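Local structure of uncharacterized protein AsqI (Emericella nidulans, 5YY3) at residues 427-431 with 441-445. The protein is a zinc-dependent cyclopenase of the tyrosinase family that converts 4'-methoxycyclopenin into 4'-methoxyviridicatin in aspoquinolone biosynthesis. Numbering follows the deposited sequence.
Sequences LVVRL and DGHIT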
loop_
_atom_site.group_PDB
_atom_site.type_symbol
_atom_site.label_atom_id
_atom_site.label_comp_id
_atom_site.label_asym_id
_atom_site.label_seq_id
_atom_site.Cartn_x
_atom_site.Cartn_y
_atom_site.Cartn_z
ATOM N N LEU A 427 32.804 -10.302 -20.011
ATOM C CA LEU A 427 31.599 -9.645 -20.484
ATOM C C LEU A 427 31.265 -8.475 -19.567
ATOM O O LEU A 427 31.223 -8.629 -18.351
ATOM C CB LEU A 427 30.428 -10.637 -20.539
ATOM C CG LEU A 427 29.070 -10.082 -20.968
ATOM C CD1 LEU A 427 29.174 -9.490 -22.363
ATOM C CD2 LEU A 427 28.006 -11.179 -20.920
ATOM N N VAL A 428 31.042 -7.305 -20.150
ATOM C CA VAL A 428 30.671 -6.141 -19.374
ATOM C C VAL A 428 29.451 -5.412 -19.996
ATOM O O VAL A 428 29.342 -5.299 -21.221
ATOM C CB VAL A 428 31.869 -5.157 -19.240
ATOM C CG1 VAL A 428 31.490 -3.959 -18.414
ATOM C CG2 VAL A 428 33.080 -5.848 -18.604
ATOM N N VAL A 429 28.532 -4.944 -19.152
ATOM C CA VAL A 429 27.510 -3.976 -19.573
ATOM C C VAL A 429 27.780 -2.652 -18.834
ATOM O O VAL A 429 27.887 -2.652 -17.605
ATOM C CB VAL A 429 26.060 -4.496 -19.278
ATOM C CG1 VAL A 429 25.011 -3.559 -19.854
ATOM C CG2 VAL A 429 25.872 -5.907 -19.849
ATOM N N ARG A 430 27.927 -1.547 -19.575
ATOM C CA ARG A 430 28.363 -0.254 -18.999
ATOM C C ARG A 430 27.601 0.908 -19.555
ATOM O O ARG A 430 27.115 0.840 -20.673
ATOM C CB ARG A 430 29.819 0.106 -19.333
ATOM C CG ARG A 430 30.777 -0.981 -19.574
ATOM C CD ARG A 430 32.195 -0.432 -19.443
ATOM N NE ARG A 430 32.809 0.015 -20.684
ATOM C CZ ARG A 430 34.116 0.214 -20.787
ATOM N NH1 ARG A 430 34.875 0.029 -19.715
ATOM N NH2 ARG A 430 34.667 0.599 -21.934
ATOM N N LEU A 431 27.629 2.024 -18.839
ATOM C CA LEU A 431 27.256 3.304 -19.423
ATOM C C LEU A 431 28.265 3.695 -20.502
ATOM O O LEU A 431 29.433 3.293 -20.465
ATOM C CB LEU A 431 27.200 4.395 -18.355
ATOM C CG LEU A 431 26.127 4.263 -17.275
ATOM C CD1 LEU A 431 26.399 5.252 -16.150
ATOM C CD2 LEU A 431 24.754 4.515 -17.893
ATOM N N ASP A 441 31.785 -0.211 -13.824
ATOM C CA ASP A 441 31.299 -1.210 -14.776
ATOM C C ASP A 441 30.137 -1.991 -14.150
ATOM O O ASP A 441 30.225 -2.425 -12.998
ATOM C CB ASP A 441 32.401 -2.210 -15.182
ATOM C CG ASP A 441 33.484 -1.597 -16.055
ATOM O OD1 ASP A 441 33.323 -0.448 -16.530
ATOM O OD2 ASP A 441 34.499 -2.294 -16.279
ATOM N N GLY A 442 29.065 -2.194 -14.912
ATOM C CA GLY A 442 27.953 -3.017 -14.461
ATOM C C GLY A 442 26.927 -2.260 -13.642
ATOM O O GLY A 442 26.097 -2.865 -12.983
ATOM N N HIS A 443 26.978 -0.934 -13.672
ATOM C CA HIS A 443 25.955 -0.120 -13.013
ATOM C C HIS A 443 25.396 0.847 -14.038
ATOM O O HIS A 443 26.042 1.847 -14.380
ATOM C CB HIS A 443 26.511 0.632 -11.785
ATOM C CG HIS A 443 27.047 -0.280 -10.720
ATOM N ND1 HIS A 443 26.394 -0.495 -9.523
ATOM C CD2 HIS A 443 28.151 -1.066 -10.691
ATOM C CE1 HIS A 443 27.077 -1.366 -8.801
ATOM N NE2 HIS A 443 28.148 -1.731 -9.487
ATOM N N ILE A 444 24.201 0.536 -14.539
ATOM C CA ILE A 444 23.590 1.352 -15.577
ATOM C C ILE A 444 22.228 1.920 -15.135
ATOM O O ILE A 444 21.703 1.581 -14.060
ATOM C CB ILE A 444 23.456 0.549 -16.884
ATOM C CG1 ILE A 444 22.567 -0.679 -16.692
ATOM C CG2 ILE A 444 24.853 0.110 -17.381
ATOM C CD1 ILE A 444 22.430 -1.542 -17.966
ATOM N N THR A 445 21.662 2.789 -15.965
ATOM C CA THR A 445 20.621 3.693 -15.489
ATOM C C THR A 445 19.422 3.885 -16.438
ATOM O O THR A 445 19.573 4.116 -17.639
ATOM C CB THR A 445 21.239 5.063 -15.197
ATOM O OG1 THR A 445 22.403 4.866 -14.398
ATOM C CG2 THR A 445 20.267 5.956 -14.450
HETATM O O HOH W 1 28.378 1.287 -16.053
#
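In the hemocyanin-type Ig-like domain, the end of strand 422-431 meets, at an angle of 47°, the start of strand 443-449 and the loop residues Asp441 and Gly442 just before it, a worked example of two strands of one mixed sheet touching without pairing directly. Both pair instead with strand 461-475, and strand 443-449 also runs beside strand 636-644. The backbones are stitched sparingly: Gly442 N gives Val429 O a weak, bent hydrogen bond (3.0 Å, 124° at the hydrogen), and Gly442 CA leans on the same oxygen through a CA-H...O contact. Further along, one water accepts the N-H of Leu431 and donates to His443 O, bridging the two backbones. On the buried side Val429 CG1 meets the tip of Ile444, CD1, at 3.8 Å, while Ile444 CG2 presses on the peptide joining Arg430 and Leu431, 3.6 Å from Arg430 C. With CG1 anti to the backbone N (chi1 -179°), Val428 directs that methyl at Asp441 CB. Arg430, its chain bent at chi3, lies alongside Asp441, pointing the same way. The aspartate also accepts a hydrogen bond from Tyr439 OH, and Arg430 NE is bridged to Glu468. Across the contact Asp441 OD1 sits at the guanidinium edge, in its plane, in a long salt bridge of 3.6 Å to Arg430 NH1, yet only 3.1 Å from Arg430 CD.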